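Local coordinates for protein MstE (Scytonema sp. PCC 10023, PDB 6SBF) that probably cyclises linear isoprenoid precursors into complex polycyclic merosterol-type scaffolds, as a single-domain class II terpene cyclase, at residues Y210-D214 with H215-T219; S264-A267 with T268-L272. The protein carries 1 engineered substitution. One frame throughout, in Å; residues are numbered along the deposited sequence.

How the contacts relate
Contact 1 sits where the 210-214 loop turns into helix 215-229, and contact 2 is the N-cap and first turns of helix 265-275; their centres lie 11 Å apart and their side chains meet directly. Tyr-217 CD2 comes within 3.4 Å of Trp-270 NE1, an edge-to-face meeting of rings, and Trp-212 also meets Phe-266, so that the aromatic pair of contact 1 and that of contact 2 form one continuous cluster. Beside it, Asp-214 OD2 is 3.6 Å from Phe-266 CD2. Both contacts belong to the alpha6-alpha6 barrel, and such a run of aromatic rings is consistent with the aromatic-lined cavities in which class II cyclases hold their polyprene substrates.

Contact 1 of 2, residues Y210-D214 with H215-T219; sequences YWWSD and HEYTT
The indole of Trp-212 lays its five-membered ring over one face of Tyr-217, a face-to-face stack with centroids 4.1 Å apart and planes turned by 30°. The indole nitrogen leads: Trp-212 NE1 stands 3.5 Å from Tyr-217 CE1, while the tilt lifts the six-membered ring away from the phenol face. Tyr-217 gets there with CG anti to its own backbone nitrogen (chi1 173°), which carries the ring back toward the loop. Without the phenol ring, as with an alanine here, the Trp-212 face would probably lose its stacking partner and a gap would open next to Trp-270, the other ring that Tyr-217 meets.

The backbone turn is pinned at Asp-214 O, which accepts from Tyr-217 N at 3.2 Å and from water 3, which also bonds Thr-218 OG1. Two more waters tie the loop to His-215: water 1 joins Trp-212 O to ND1 at the ring's edge, and water 2 donates to Ser-213 O while accepting from His-215 N.

On the acidic side, Asp-214 OD1 and Glu-216 OE2 are 4.2 Å apart, their carboxylate planes 53° to each other. Water 4 donates to both, and Glu-216 OE1 forms a salt bridge with Arg-248, so the mutual repulsion of the two carboxylates is probably eased by a shared water and a nearby positive charge.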
loop_
_atom_site.group_PDB
_atom_site.type_symbol
_atom_site.label_atom_id
_atom_site.label_comp_id
_atom_site.label_asym_id
_atom_site.label_seq_id
_atom_site.Cartn_x
_atom_site.Cartn_y
_atom_site.Cartn_z
ATOM N N TYR A 210 1.321 -10.968 -2.132
ATOM C CA TYR A 210 2.165 -11.493 -3.194
ATOM C C TYR A 210 3.437 -10.651 -3.300
ATOM O O TYR A 210 4.574 -11.195 -3.090
ATOM C CB TYR A 210 1.394 -11.551 -4.517
ATOM C CG TYR A 210 2.185 -12.258 -5.593
ATOM C CD1 TYR A 210 2.176 -13.642 -5.666
ATOM C CD2 TYR A 210 2.966 -11.558 -6.499
ATOM C CE1 TYR A 210 2.916 -14.296 -6.637
ATOM C CE2 TYR A 210 3.719 -12.208 -7.468
ATOM C CZ TYR A 210 3.699 -13.583 -7.517
ATOM O OH TYR A 210 4.468 -14.222 -8.447
ATOM N N TRP A 211 3.288 -9.350 -3.541
ATOM C CA TRP A 211 4.455 -8.478 -3.838
ATOM C C TRP A 211 5.138 -7.916 -2.596
ATOM O O TRP A 211 6.160 -7.270 -2.711
ATOM C CB TRP A 211 3.989 -7.326 -4.708
ATOM C CG TRP A 211 3.430 -7.705 -6.034
ATOM C CD1 TRP A 211 2.113 -7.684 -6.399
ATOM C CD2 TRP A 211 4.154 -8.160 -7.187
ATOM N NE1 TRP A 211 1.958 -8.104 -7.688
ATOM C CE2 TRP A 211 3.213 -8.415 -8.196
ATOM C CE3 TRP A 211 5.500 -8.436 -7.466
ATOM C CZ2 TRP A 211 3.564 -8.883 -9.450
ATOM C CZ3 TRP A 211 5.842 -8.897 -8.711
ATOM C CH2 TRP A 211 4.901 -9.135 -9.704
ATOM N N TRP A 212 4.570 -8.060 -1.429
ATOM C CA TRP A 212 5.073 -7.421 -0.214
ATOM C C TRP A 212 5.545 -8.431 0.787
ATOM O O TRP A 212 4.866 -9.441 1.026
ATOM C CB TRP A 212 3.966 -6.572 0.432
ATOM C CG TRP A 212 3.469 -5.484 -0.471
ATOM C CD1 TRP A 212 2.429 -5.599 -1.326
ATOM C CD2 TRP A 212 4.136 -4.247 -0.802
ATOM N NE1 TRP A 212 2.319 -4.503 -2.099
ATOM C CE2 TRP A 212 3.366 -3.653 -1.798
ATOM C CE3 TRP A 212 5.277 -3.608 -0.340
ATOM C CZ2 TRP A 212 3.692 -2.409 -2.323
ATOM C CZ3 TRP A 212 5.649 -2.417 -0.903
ATOM C CH2 TRP A 212 4.820 -1.793 -1.842
ATOM N N SER A 213 6.621 -8.088 1.462
ATOM C CA SER A 213 7.154 -8.907 2.560
ATOM C C SER A 213 6.239 -8.797 3.780
ATOM O O SER A 213 6.115 -9.754 4.562
ATOM C CB SER A 213 8.557 -8.361 2.916
ATOM O OG SER A 213 9.530 -8.497 1.901
ATOM N N ASP A 214 5.688 -7.596 4.012
ATOM C CA ASP A 214 5.051 -7.306 5.312
ATOM C C ASP A 214 3.555 -7.604 5.216
ATOM O O ASP A 214 2.773 -6.819 4.563
ATOM C CB ASP A 214 5.307 -5.861 5.696
ATOM C CG ASP A 214 6.780 -5.575 5.919
ATOM O OD1 ASP A 214 7.389 -6.294 6.735
ATOM O OD2 ASP A 214 7.331 -4.649 5.294
ATOM N N HIS A 215 3.066 -8.639 5.896
ATOM C CA HIS A 215 1.672 -9.083 5.834
ATOM C C HIS A 215 0.718 -8.033 6.421
ATOM O O HIS A 215 -0.486 -8.124 6.137
ATOM C CB HIS A 215 1.487 -10.375 6.628
ATOM C CG HIS A 215 2.341 -11.510 6.205
ATOM N ND1 HIS A 215 2.699 -11.713 4.882
ATOM C CD2 HIS A 215 2.855 -12.540 6.939
ATOM C CE1 HIS A 215 3.453 -12.823 4.825
ATOM N NE2 HIS A 215 3.572 -13.322 6.068
ATOM N N GLU A 216 1.220 -7.087 7.199
ATOM C CA GLU A 216 0.363 -6.009 7.760
ATOM C C GLU A 216 -0.317 -5.207 6.643
ATOM O O GLU A 216 -1.416 -4.764 6.863
ATOM C CB GLU A 216 1.207 -5.127 8.673
ATOM C CG GLU A 216 1.811 -5.852 9.885
ATOM C CD GLU A 216 2.979 -6.764 9.613
ATOM O OE1 GLU A 216 3.282 -7.619 10.515
ATOM O OE2 GLU A 216 3.628 -6.612 8.538
ATOM N N TYR A 217 0.361 -5.009 5.530
ATOM C CA TYR A 217 -0.218 -4.287 4.390
ATOM C C TYR A 217 -1.478 -4.979 3.908
ATOM O O TYR A 217 -2.577 -4.360 3.868
ATOM C CB TYR A 217 0.841 -4.190 3.294
ATOM C CG TYR A 217 0.377 -3.621 1.982
ATOM C CD1 TYR A 217 -0.190 -4.377 1.006
ATOM C CD2 TYR A 217 0.589 -2.295 1.673
ATOM C CE1 TYR A 217 -0.568 -3.876 -0.232
ATOM C CE2 TYR A 217 0.212 -1.759 0.445
ATOM C CZ TYR A 217 -0.371 -2.536 -0.518
ATOM O OH TYR A 217 -0.729 -2.009 -1.734
ATOM N N THR A 218 -1.408 -6.244 3.567
ATOM C CA THR A 218 -2.551 -6.976 3.001
ATOM C C THR A 218 -3.600 -7.131 4.087
ATOM O O THR A 218 -4.811 -7.082 3.780
ATOM C CB THR A 218 -2.127 -8.295 2.358
ATOM O OG1 THR A 218 -1.157 -8.026 1.349
ATOM C CG2 THR A 218 -3.265 -9.039 1.725
ATOM N N THR A 219 -3.185 -7.418 5.310
ATOM C CA THR A 219 -4.139 -7.688 6.396
ATOM C C THR A 219 -4.955 -6.413 6.669
ATOM O O THR A 219 -6.187 -6.481 6.803
ATOM C CB THR A 219 -3.413 -8.196 7.635
ATOM O OG1 THR A 219 -2.729 -9.419 7.293
ATOM C CG2 THR A 219 -4.384 -8.459 8.779
HETATM O O HOH W 1 2.696 -10.189 2.612
HETATM O O HOH W 2 5.222 -10.136 7.386
HETATM O O HOH W 3 1.270 -7.868 2.535
HETATM O O HOH W 4 6.063 -7.779 8.693
#

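Contact 2 of 2, residues S264-A267 with T268-L272; sequences STFA and TAWCL
Thr-268 grips Ser-264 O with two donors, the hydroxyl OG1 at 2.7 Å and its own backbone N at 2.9 Å, and the two come from opposite faces of the carbonyl plane. The chi1 of -59° sets OG1 beside the Thr-268 backbone nitrogen, which lets both groups turn to the same oxygen. The hydroxyl has a further partner in the backbone N of Val-255, so it links the helix start to a neighbouring loop. Ser-264 does a second job with its side chain: as the N-cap residue it accepts from Ala-267 N at OG, a 3.0 Å bond that is nearly straight at 170°, and so satisfies one of the amides of the first turn.

From there the backbone follows ordinary helical i to i+4 bonding, Ala-269 N to Thr-265 O, Trp-270 N to Phe-266 O and Cys-271 N to Ala-267 O. This is the beginning of helix 265-275 in the alpha6-alpha6 barrel, packed between helices 215-229, 282-298 and 350-363. Thr-265 joins its N-terminus to the loop at Ser-308 and Val-306 through its hydroxyl.

The aromatic contact is a T-shaped pair one turn apart on the same helical side. The pyrrole edge of Trp-270 points at the face of Phe-266, with the centroids 4.7 Å apart and the planes at 80°. Trp-270 CD1 stands over the centre of the phenyl ring, and Trp-270 NE1 approaches Phe-266 CE1 to 3.4 Å. The same Trp-270 CD1 also rests 3.4 Å from Phe-266 O. Trp-270 NE1 makes a weak hydrogen bond to Tyr-64 OH, and Thr-355 of helix 350-363 touches both side chains.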
loop_
_atom_site.group_PDB
_atom_site.type_symbol
_atom_site.label_atom_id
_atom_site.label_comp_id
_atom_site.label_asym_id
_atom_site.label_seq_id
_atom_site.Cartn_x
_atom_site.Cartn_y
_atom_site.Cartn_z
ATOM N N SER A 264 9.915 -2.081 12.049
ATOM C CA SER A 264 9.710 -1.613 10.674
ATOM C C SER A 264 8.712 -0.433 10.679
ATOM O O SER A 264 7.564 -0.618 11.149
ATOM C CB SER A 264 9.167 -2.693 9.820
ATOM O OG SER A 264 8.569 -2.160 8.661
ATOM N N THR A 265 9.098 0.719 10.182
ATOM C CA THR A 265 8.184 1.856 10.100
ATOM C C THR A 265 6.998 1.532 9.212
ATOM O O THR A 265 5.841 1.868 9.592
ATOM C CB THR A 265 8.922 3.119 9.681
ATOM O OG1 THR A 265 9.676 2.844 8.521
ATOM C CG2 THR A 265 9.824 3.647 10.785
ATOM N N PHE A 266 7.198 0.888 8.088
ATOM C CA PHE A 266 6.122 0.527 7.144
ATOM C C PHE A 266 5.160 -0.458 7.759
ATOM O O PHE A 266 3.919 -0.275 7.684
ATOM C CB PHE A 266 6.725 0.035 5.827
ATOM C CG PHE A 266 5.774 -0.313 4.721
ATOM C CD1 PHE A 266 5.146 0.697 3.998
ATOM C CD2 PHE A 266 5.560 -1.617 4.332
ATOM C CE1 PHE A 266 4.326 0.366 2.926
ATOM C CE2 PHE A 266 4.803 -1.967 3.255
ATOM C CZ PHE A 266 4.177 -0.952 2.544
ATOM N N ALA A 267 5.666 -1.544 8.329
ATOM C CA ALA A 267 4.798 -2.593 8.871
ATOM C C ALA A 267 4.059 -1.991 10.075
ATOM O O ALA A 267 2.909 -2.375 10.313
ATOM C CB ALA A 267 5.595 -3.834 9.234
ATOM N N THR A 268 4.710 -1.175 10.880
ATOM C CA THR A 268 4.076 -0.584 12.078
ATOM C C THR A 268 2.928 0.363 11.661
ATOM O O THR A 268 1.863 0.318 12.285
ATOM C CB THR A 268 5.084 0.127 12.976
ATOM O OG1 THR A 268 6.074 -0.832 13.368
ATOM C CG2 THR A 268 4.471 0.730 14.194
ATOM N N ALA A 269 3.116 1.142 10.617
ATOM C CA ALA A 269 2.070 2.079 10.152
ATOM C C ALA A 269 0.879 1.272 9.646
ATOM O O ALA A 269 -0.289 1.621 9.978
ATOM C CB ALA A 269 2.645 2.955 9.059
ATOM N N TRP A 270 1.113 0.193 8.909
ATOM C CA TRP A 270 -0.024 -0.614 8.455
ATOM C C TRP A 270 -0.692 -1.302 9.652
ATOM O O TRP A 270 -1.930 -1.435 9.644
ATOM C CB TRP A 270 0.391 -1.587 7.331
ATOM C CG TRP A 270 0.449 -0.897 5.998
ATOM C CD1 TRP A 270 1.524 -0.557 5.227
ATOM C CD2 TRP A 270 -0.710 -0.415 5.281
ATOM N NE1 TRP A 270 1.118 0.077 4.087
ATOM C CE2 TRP A 270 -0.236 0.216 4.106
ATOM C CE3 TRP A 270 -2.072 -0.415 5.530
ATOM C CZ2 TRP A 270 -1.121 0.784 3.178
ATOM C CZ3 TRP A 270 -2.933 0.107 4.604
ATOM C CH2 TRP A 270 -2.461 0.716 3.470
ATOM N N CYS A 271 0.087 -1.777 10.624
ATOM C CA CYS A 271 -0.537 -2.395 11.802
ATOM C C CYS A 271 -1.390 -1.359 12.545
ATOM O O CYS A 271 -2.466 -1.721 13.067
ATOM C CB CYS A 271 0.542 -3.002 12.671
ATOM S SG CYS A 271 -0.062 -4.111 13.931
ATOM N N LEU A 272 -0.930 -0.137 12.633
ATOM C CA LEU A 272 -1.697 0.946 13.307
ATOM C C LEU A 272 -3.031 1.120 12.575
ATOM O O LEU A 272 -4.092 1.211 13.263
ATOM C CB LEU A 272 -0.842 2.190 13.375
ATOM C CG LEU A 272 -1.511 3.434 13.945
ATOM C CD1 LEU A 272 -2.097 3.147 15.313
ATOM C CD2 LEU A 272 -0.541 4.597 13.977
#